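PDB 2HJ0: putative citrate lyase, alfa subunit from Streptococcus mutans, which is probably the alpha subunit of a citrate lyase, an alpha/beta protein of the CitF family built around two large mixed sheets. Local coordinates for residues L254-Y259 with I413-R418; P422-K427 with D439-E444. All coordinates share one frame; numbering follows the deposited sequence.

How the contacts relate
Following the chain from the N terminus, residues 254-259 of helix 251-265 come first, and after 153 intervening residues contact 1 closes when the end of strand 409-413 and the turn after it return to that helix. Contact 2 follows in series, neither nested in contact 1 nor crossing it: residues 422-427 meet 439-444 across an intervening span of 11 residues with no helix or strand. The two centres lie about 10 Å apart, and their later segments join directly, with Leu416 N at 2.8 Å from Glu444 OE2 and Ser414 N at 3.0 Å from Val442 O, both probable hydrogen bonds. Together they tie helix 251-265, neighbouring strands 409-413 and 440-442, and the loop after strand 421-422.

Contact 1. Residues L254-Y259 with I413-R418; sequences LLIAEY and ISPLVR
With CG2 anti to the backbone N and CG1 beside it (chi1 -64°), Ile256 sends its two branches to different partners, and the extended end of the chain (chi2 176°) carries CD1 on to the turn after Ile413. Ile256 CG2 rests 3.7 Å from Ile413 CB and 4.0 Å from Ile413 CD1, the two isoleucines crossing obliquely. Ile413 has CG1 between its own backbone N and carbonyl carbon (chi1 72°), which turns CG1, and with it CD1, to the same methyl. The other branch of Ile256 ends over the backbone of the turn: CD1 is 3.5 Å from Pro415 CA and 4.0 Å from Pro415 CB. Farther along, the Pro415 ring puts CG over the centre of one face of the Arg418 guanidinium, 3.7 Å above its plane. Val442 of strand 440-442 touches both isoleucines, and Ala283 of helix 282-297 packs on Ile413. The contact therefore joins helix 251-265 to the C-terminal end of strand 409-413 and the turn beyond it. No hydrogen bond links the two segments, so their cohesion comes from buried aliphatic surface and depends on shape rather than on polar direction.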
ATOM      1  N   LEU A 254       7.482 -12.930 -37.896  1.00 26.10           N
ATOM      2  CA  LEU A 254       6.466 -13.946 -37.604  1.00 24.05           C
ATOM      3  C   LEU A 254       7.063 -15.351 -37.466  1.00 23.34           C
ATOM      4  O   LEU A 254       6.571 -16.178 -36.692  1.00 23.97           O
ATOM      5  CB  LEU A 254       5.378 -13.960 -38.685  1.00 22.79           C
ATOM      6  CG  LEU A 254       4.307 -12.886 -38.589  1.00 20.73           C
ATOM      7  CD1 LEU A 254       3.383 -12.980 -39.774  1.00 21.80           C
ATOM      8  CD2 LEU A 254       3.550 -13.064 -37.291  1.00 21.64           C
ATOM      9  N   LEU A 255       8.117 -15.623 -38.222  1.00 21.28           N
ATOM     10  CA  LEU A 255       8.766 -16.917 -38.149  1.00 19.81           C
ATOM     11  C   LEU A 255       9.472 -17.004 -36.807  1.00 19.41           C
ATOM     12  O   LEU A 255       9.412 -18.023 -36.121  1.00 19.17           O
ATOM     13  CB  LEU A 255       9.792 -17.057 -39.267  1.00 20.52           C
ATOM     14  CG  LEU A 255      10.470 -18.418 -39.434  1.00 19.05           C
ATOM     15  CD1 LEU A 255       9.544 -19.336 -40.186  1.00 18.95           C
ATOM     16  CD2 LEU A 255      11.765 -18.255 -40.204  1.00 18.11           C
ATOM     17  N   ILE A 256      10.143 -15.920 -36.436  1.00 18.56           N
ATOM     18  CA  ILE A 256      10.858 -15.881 -35.174  1.00 18.28           C
ATOM     19  C   ILE A 256       9.849 -16.064 -34.051  1.00 18.59           C
ATOM     20  O   ILE A 256      10.073 -16.850 -33.129  1.00 18.84           O
ATOM     21  CB  ILE A 256      11.639 -14.543 -35.000  1.00 16.86           C
ATOM     22  CG1 ILE A 256      12.721 -14.440 -36.083  1.00 15.19           C
ATOM     23  CG2 ILE A 256      12.295 -14.485 -33.626  1.00 14.81           C
ATOM     24  CD1 ILE A 256      13.491 -13.160 -36.085  1.00 12.37           C
ATOM     25  N   ALA A 257       8.729 -15.357 -34.136  1.00 18.71           N
ATOM     26  CA  ALA A 257       7.690 -15.479 -33.123  1.00 18.34           C
ATOM     27  C   ALA A 257       7.234 -16.921 -33.026  1.00 18.05           C
ATOM     28  O   ALA A 257       7.163 -17.475 -31.932  1.00 17.20           O
ATOM     29  CB  ALA A 257       6.507 -14.593 -33.475  1.00 19.29           C
ATOM     30  N   GLU A 258       6.935 -17.527 -34.173  1.00 18.82           N
ATOM     31  CA  GLU A 258       6.465 -18.907 -34.186  1.00 20.13           C
ATOM     32  C   GLU A 258       7.466 -19.879 -33.582  1.00 19.46           C
ATOM     33  O   GLU A 258       7.079 -20.763 -32.818  1.00 19.51           O
ATOM     34  CB  GLU A 258       6.086 -19.351 -35.602  1.00 21.23           C
ATOM     35  CG  GLU A 258       5.648 -20.805 -35.656  1.00 25.18           C
ATOM     36  CD  GLU A 258       4.690 -21.128 -36.799  1.00 29.07           C
ATOM     37  OE1 GLU A 258       4.989 -20.746 -37.964  1.00 30.37           O
ATOM     38  OE2 GLU A 258       3.643 -21.784 -36.528  1.00 28.92           O
ATOM     39  N   TYR A 259       8.744 -19.723 -33.922  1.00 18.71           N
ATOM     40  CA  TYR A 259       9.764 -20.599 -33.359  1.00 17.60           C
ATOM     41  C   TYR A 259       9.775 -20.398 -31.841  1.00 17.06           C
ATOM     42  O   TYR A 259       9.881 -21.362 -31.078  1.00 17.88           O
ATOM     43  CB  TYR A 259      11.154 -20.285 -33.936  1.00 17.60           C
ATOM     44  CG  TYR A 259      11.475 -20.916 -35.289  1.00 18.56           C
ATOM     45  CD1 TYR A 259      10.909 -22.135 -35.677  1.00 19.23           C
ATOM     46  CD2 TYR A 259      12.397 -20.320 -36.157  1.00 19.06           C
ATOM     47  CE1 TYR A 259      11.256 -22.739 -36.892  1.00 18.26           C
ATOM     48  CE2 TYR A 259      12.750 -20.915 -37.368  1.00 17.36           C
ATOM     49  CZ  TYR A 259      12.180 -22.116 -37.730  1.00 18.77           C
ATOM     50  OH  TYR A 259      12.527 -22.681 -38.945  1.00 19.69           O
ATOM     51  N   ILE A 413      14.606 -13.468 -28.274  1.00 15.62           N
ATOM     52  CA  ILE A 413      14.406 -13.609 -29.704  1.00 16.54           C
ATOM     53  C   ILE A 413      14.750 -12.322 -30.426  1.00 17.00           C
ATOM     54  O   ILE A 413      14.518 -11.232 -29.914  1.00 18.05           O
ATOM     55  CB  ILE A 413      12.948 -14.007 -30.037  1.00 17.01           C
ATOM     56  CG1 ILE A 413      12.001 -12.833 -29.793  1.00 16.54           C
ATOM     57  CG2 ILE A 413      12.522 -15.185 -29.178  1.00 16.26           C
ATOM     58  CD1 ILE A 413      10.590 -13.121 -30.226  1.00 17.38           C
ATOM     59  N   SER A 414      15.322 -12.464 -31.616  1.00 18.61           N
ATOM     60  CA  SER A 414      15.716 -11.319 -32.435  1.00 20.33           C
ATOM     61  C   SER A 414      16.301 -11.715 -33.795  1.00 20.59           C
ATOM     62  O   SER A 414      17.093 -12.659 -33.896  1.00 18.98           O
ATOM     63  CB  SER A 414      16.739 -10.456 -31.710  1.00 19.40           C
ATOM     64  OG  SER A 414      17.259  -9.511 -32.623  1.00 19.85           O
ATOM     65  N   PRO A 415      15.938 -10.973 -34.856  1.00 21.10           N
ATOM     66  CA  PRO A 415      16.455 -11.296 -36.187  1.00 21.89           C
ATOM     67  C   PRO A 415      17.964 -11.440 -36.171  1.00 22.82           C
ATOM     68  O   PRO A 415      18.653 -10.843 -35.347  1.00 22.67           O
ATOM     69  CB  PRO A 415      15.977 -10.132 -37.044  1.00 20.58           C
ATOM     70  CG  PRO A 415      15.889  -9.016 -36.069  1.00 22.20           C
ATOM     71  CD  PRO A 415      15.269  -9.664 -34.867  1.00 21.04           C
ATOM     72  N   LEU A 416      18.465 -12.265 -37.078  1.00 23.82           N
ATOM     73  CA  LEU A 416      19.881 -12.524 -37.192  1.00 24.02           C
ATOM     74  C   LEU A 416      20.633 -11.231 -37.479  1.00 24.67           C
ATOM     75  O   LEU A 416      21.716 -10.999 -36.949  1.00 24.35           O
ATOM     76  CB  LEU A 416      20.107 -13.528 -38.313  1.00 24.27           C
ATOM     77  CG  LEU A 416      21.398 -14.336 -38.262  1.00 25.29           C
ATOM     78  CD1 LEU A 416      21.472 -15.106 -36.950  1.00 25.08           C
ATOM     79  CD2 LEU A 416      21.434 -15.294 -39.449  1.00 23.85           C
ATOM     80  N   VAL A 417      20.044 -10.382 -38.314  1.00 26.24           N
ATOM     81  CA  VAL A 417      20.659  -9.110 -38.676  1.00 26.33           C
ATOM     82  C   VAL A 417      19.602  -8.033 -38.911  1.00 26.48           C
ATOM     83  O   VAL A 417      18.469  -8.337 -39.279  1.00 26.36           O
ATOM     84  CB  VAL A 417      21.516  -9.279 -39.956  1.00 26.24           C
ATOM     85  CG1 VAL A 417      21.982  -7.940 -40.455  1.00 26.79           C
ATOM     86  CG2 VAL A 417      22.714 -10.162 -39.667  1.00 25.45           C
ATOM     87  N   ARG A 418      19.971  -6.781 -38.659  1.00 27.50           N
ATOM     88  CA  ARG A 418      19.082  -5.643 -38.882  1.00 28.18           C
ATOM     89  C   ARG A 418      19.813  -4.720 -39.849  1.00 28.57           C
ATOM     90  O   ARG A 418      20.780  -4.051 -39.479  1.00 28.17           O
ATOM     91  CB  ARG A 418      18.785  -4.897 -37.578  1.00 28.96           C
ATOM     92  CG  ARG A 418      17.817  -5.596 -36.646  1.00 30.48           C
ATOM     93  CD  ARG A 418      17.319  -4.641 -35.575  1.00 32.06           C
ATOM     94  NE  ARG A 418      16.329  -5.272 -34.714  1.00 34.68           N
ATOM     95  CZ  ARG A 418      16.613  -6.158 -33.763  1.00 36.81           C
ATOM     96  NH1 ARG A 418      17.873  -6.524 -33.540  1.00 35.89           N
ATOM     97  NH2 ARG A 418      15.630  -6.686 -33.036  1.00 37.59           N
TER

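Contact 2. Residues P422-K427 with D439-E444; sequences PTFVDK and DVVVTE
Phe424 pushes the far end of its ring against the side chains of Val441 and Thr443, which project from the same side of their chain as alternate residues. Val441 CG1 lies at the ring edge, near the ring plane, 3.5 Å from Phe424 CE2, and the valine comes from the opposite direction to the phenylalanine. Thr443 approaches obliquely through its methyl: CG2 is 3.2 Å from Phe424 CZ and 3.5 Å from Phe424 CE1. The threonine turns its two branches to different tasks. Its OG1, between the backbone N and the carbonyl carbon (chi1 69°), leaves CG2 anti to the carbonyl carbon and facing the ring, and is engaged in hydrogen bonds with Gly446 O and Val445 N in the turn that follows, which would hold the methyl in its direction. Nothing polar joins the two segments, and the three touching residues are buried. Ile470 and Leu473 of helix 470-481 also pack on Phe424, Leu473 touches Thr443 as well, and Leu416 from the preceding turn adds a further aliphatic neighbour to the ring. The aromatic side chain thus fills the junction between its loop, strand 440-442 and helix 470-481. This packing of an aromatic side chain between a sheet strand and a helix is in keeping with the alpha/beta fold of this protein, whose strand 440-442 runs parallel to 409-413 and antiparallel to 447-449 in a mixed sheet.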
ATOM      1  N   PRO A 422      24.759  -6.509 -37.429  1.00 28.42           N
ATOM      2  CA  PRO A 422      24.570  -7.884 -36.960  1.00 27.02           C
ATOM      3  C   PRO A 422      24.021  -7.901 -35.541  1.00 26.40           C
ATOM      4  O   PRO A 422      24.474  -7.145 -34.678  1.00 25.79           O
ATOM      5  CB  PRO A 422      25.975  -8.458 -37.024  1.00 25.73           C
ATOM      6  CG  PRO A 422      26.800  -7.287 -36.605  1.00 27.09           C
ATOM      7  CD  PRO A 422      26.186  -6.142 -37.395  1.00 28.27           C
ATOM      8  N   THR A 423      23.045  -8.763 -35.290  1.00 25.24           N
ATOM      9  CA  THR A 423      22.493  -8.836 -33.952  1.00 23.63           C
ATOM     10  C   THR A 423      23.354  -9.743 -33.079  1.00 22.78           C
ATOM     11  O   THR A 423      23.345  -9.624 -31.859  1.00 23.96           O
ATOM     12  CB  THR A 423      21.063  -9.351 -33.972  1.00 23.67           C
ATOM     13  OG1 THR A 423      20.251  -8.453 -34.737  1.00 22.88           O
ATOM     14  CG2 THR A 423      20.523  -9.439 -32.553  1.00 22.33           C
ATOM     15  N   PHE A 424      24.112 -10.637 -33.704  1.00 20.48           N
ATOM     16  CA  PHE A 424      24.977 -11.542 -32.959  1.00 19.84           C
ATOM     17  C   PHE A 424      26.452 -11.263 -33.220  1.00 19.80           C
ATOM     18  O   PHE A 424      26.911 -11.259 -34.363  1.00 18.55           O
ATOM     19  CB  PHE A 424      24.636 -12.990 -33.303  1.00 18.13           C
ATOM     20  CG  PHE A 424      23.228 -13.359 -32.969  1.00 17.59           C
ATOM     21  CD1 PHE A 424      22.184 -12.996 -33.808  1.00 17.35           C
ATOM     22  CD2 PHE A 424      22.935 -13.998 -31.773  1.00 16.68           C
ATOM     23  CE1 PHE A 424      20.865 -13.253 -33.454  1.00 15.98           C
ATOM     24  CE2 PHE A 424      21.620 -14.260 -31.409  1.00 16.12           C
ATOM     25  CZ  PHE A 424      20.588 -13.886 -32.251  1.00 15.72           C
ATOM     26  N   VAL A 425      27.198 -11.035 -32.151  1.00 20.29           N
ATOM     27  CA  VAL A 425      28.608 -10.726 -32.297  1.00 22.26           C
ATOM     28  C   VAL A 425      29.448 -11.454 -31.254  1.00 23.62           C
ATOM     29  O   VAL A 425      28.916 -12.187 -30.425  1.00 23.47           O
ATOM     30  CB  VAL A 425      28.839  -9.222 -32.149  1.00 21.37           C
ATOM     31  CG1 VAL A 425      27.965  -8.460 -33.138  1.00 20.57           C
ATOM     32  CG2 VAL A 425      28.532  -8.807 -30.740  1.00 21.87           C
ATOM     33  N   ASP A 426      30.760 -11.254 -31.294  1.00 24.33           N
ATOM     34  CA  ASP A 426      31.630 -11.912 -30.337  1.00 26.09           C
ATOM     35  C   ASP A 426      31.663 -11.212 -28.990  1.00 25.92           C
ATOM     36  O   ASP A 426      32.002 -11.822 -27.985  1.00 26.52           O
ATOM     37  CB  ASP A 426      33.053 -12.007 -30.877  1.00 29.19           C
ATOM     38  CG  ASP A 426      33.175 -12.986 -32.006  1.00 32.10           C
ATOM     39  OD1 ASP A 426      32.803 -14.172 -31.809  1.00 35.28           O
ATOM     40  OD2 ASP A 426      33.645 -12.572 -33.089  1.00 34.04           O
ATOM     41  N   LYS A 427      31.314  -9.934 -28.960  1.00 25.49           N
ATOM     42  CA  LYS A 427      31.326  -9.196 -27.709  1.00 24.34           C
ATOM     43  C   LYS A 427      30.415  -7.986 -27.849  1.00 23.71           C
ATOM     44  O   LYS A 427      30.548  -7.218 -28.797  1.00 24.42           O
ATOM     45  CB  LYS A 427      32.756  -8.751 -27.416  1.00 25.03           C
ATOM     46  CG  LYS A 427      33.033  -8.356 -25.989  1.00 26.83           C
ATOM     47  CD  LYS A 427      34.518  -8.038 -25.824  1.00 28.11           C
ATOM     48  CE  LYS A 427      34.941  -8.009 -24.366  1.00 28.27           C
ATOM     49  NZ  LYS A 427      36.427  -8.047 -24.234  1.00 27.91           N
ATOM     50  N   ASP A 439      18.509 -18.260 -21.347  1.00 14.74           N
ATOM     51  CA  ASP A 439      18.406 -19.698 -21.533  1.00 14.61           C
ATOM     52  C   ASP A 439      18.335 -20.136 -22.982  1.00 13.85           C
ATOM     53  O   ASP A 439      19.064 -21.037 -23.403  1.00 14.94           O
ATOM     54  CB  ASP A 439      17.188 -20.224 -20.787  1.00 14.82           C
ATOM     55  CG  ASP A 439      17.282 -19.990 -19.295  1.00 16.31           C
ATOM     56  OD1 ASP A 439      18.267 -20.465 -18.697  1.00 16.06           O
ATOM     57  OD2 ASP A 439      16.378 -19.332 -18.717  1.00 17.90           O
ATOM     58  N   VAL A 440      17.454 -19.508 -23.744  1.00 12.61           N
ATOM     59  CA  VAL A 440      17.287 -19.868 -25.140  1.00 11.29           C
ATOM     60  C   VAL A 440      17.200 -18.647 -26.019  1.00 10.83           C
ATOM     61  O   VAL A 440      16.495 -17.689 -25.710  1.00 11.28           O
ATOM     62  CB  VAL A 440      15.996 -20.684 -25.359  1.00 12.05           C
ATOM     63  CG1 VAL A 440      15.920 -21.131 -26.819  1.00 11.01           C
ATOM     64  CG2 VAL A 440      15.953 -21.870 -24.407  1.00  8.87           C
ATOM     65  N   VAL A 441      17.922 -18.697 -27.126  1.00 10.82           N
ATOM     66  CA  VAL A 441      17.936 -17.609 -28.083  1.00 11.69           C
ATOM     67  C   VAL A 441      17.200 -18.091 -29.339  1.00 12.87           C
ATOM     68  O   VAL A 441      17.423 -19.208 -29.805  1.00 13.18           O
ATOM     69  CB  VAL A 441      19.394 -17.208 -28.425  1.00 10.36           C
ATOM     70  CG1 VAL A 441      19.427 -16.275 -29.620  1.00 10.03           C
ATOM     71  CG2 VAL A 441      20.034 -16.538 -27.233  1.00  8.24           C
ATOM     72  N   VAL A 442      16.310 -17.257 -29.871  1.00 13.68           N
ATOM     73  CA  VAL A 442      15.546 -17.617 -31.062  1.00 14.16           C
ATOM     74  C   VAL A 442      15.770 -16.615 -32.201  1.00 14.98           C
ATOM     75  O   VAL A 442      15.664 -15.406 -32.000  1.00 14.63           O
ATOM     76  CB  VAL A 442      14.034 -17.680 -30.740  1.00 13.58           C
ATOM     77  CG1 VAL A 442      13.247 -18.131 -31.961  1.00 12.98           C
ATOM     78  CG2 VAL A 442      13.793 -18.622 -29.573  1.00 12.86           C
ATOM     79  N   THR A 443      16.082 -17.134 -33.389  1.00 15.87           N
ATOM     80  CA  THR A 443      16.315 -16.316 -34.580  1.00 17.50           C
ATOM     81  C   THR A 443      15.514 -16.891 -35.744  1.00 17.94           C
ATOM     82  O   THR A 443      14.749 -17.836 -35.559  1.00 18.42           O
ATOM     83  CB  THR A 443      17.793 -16.323 -34.978  1.00 18.28           C
ATOM     84  OG1 THR A 443      18.156 -17.625 -35.458  1.00 19.96           O
ATOM     85  CG2 THR A 443      18.659 -15.973 -33.788  1.00 17.59           C
ATOM     86  N   GLU A 444      15.682 -16.345 -36.946  1.00 18.75           N
ATOM     87  CA  GLU A 444      14.923 -16.880 -38.076  1.00 18.99           C
ATOM     88  C   GLU A 444      15.626 -18.096 -38.671  1.00 18.93           C
ATOM     89  O   GLU A 444      15.095 -18.787 -39.539  1.00 16.96           O
ATOM     90  CB  GLU A 444      14.695 -15.803 -39.145  1.00 17.85           C
ATOM     91  CG  GLU A 444      15.894 -15.418 -39.994  1.00 20.68           C
ATOM     92  CD  GLU A 444      16.871 -14.469 -39.299  1.00 21.64           C
ATOM     93  OE1 GLU A 444      17.642 -13.798 -40.013  1.00 22.23           O
ATOM     94  OE2 GLU A 444      16.880 -14.394 -38.057  1.00 20.89           O
TER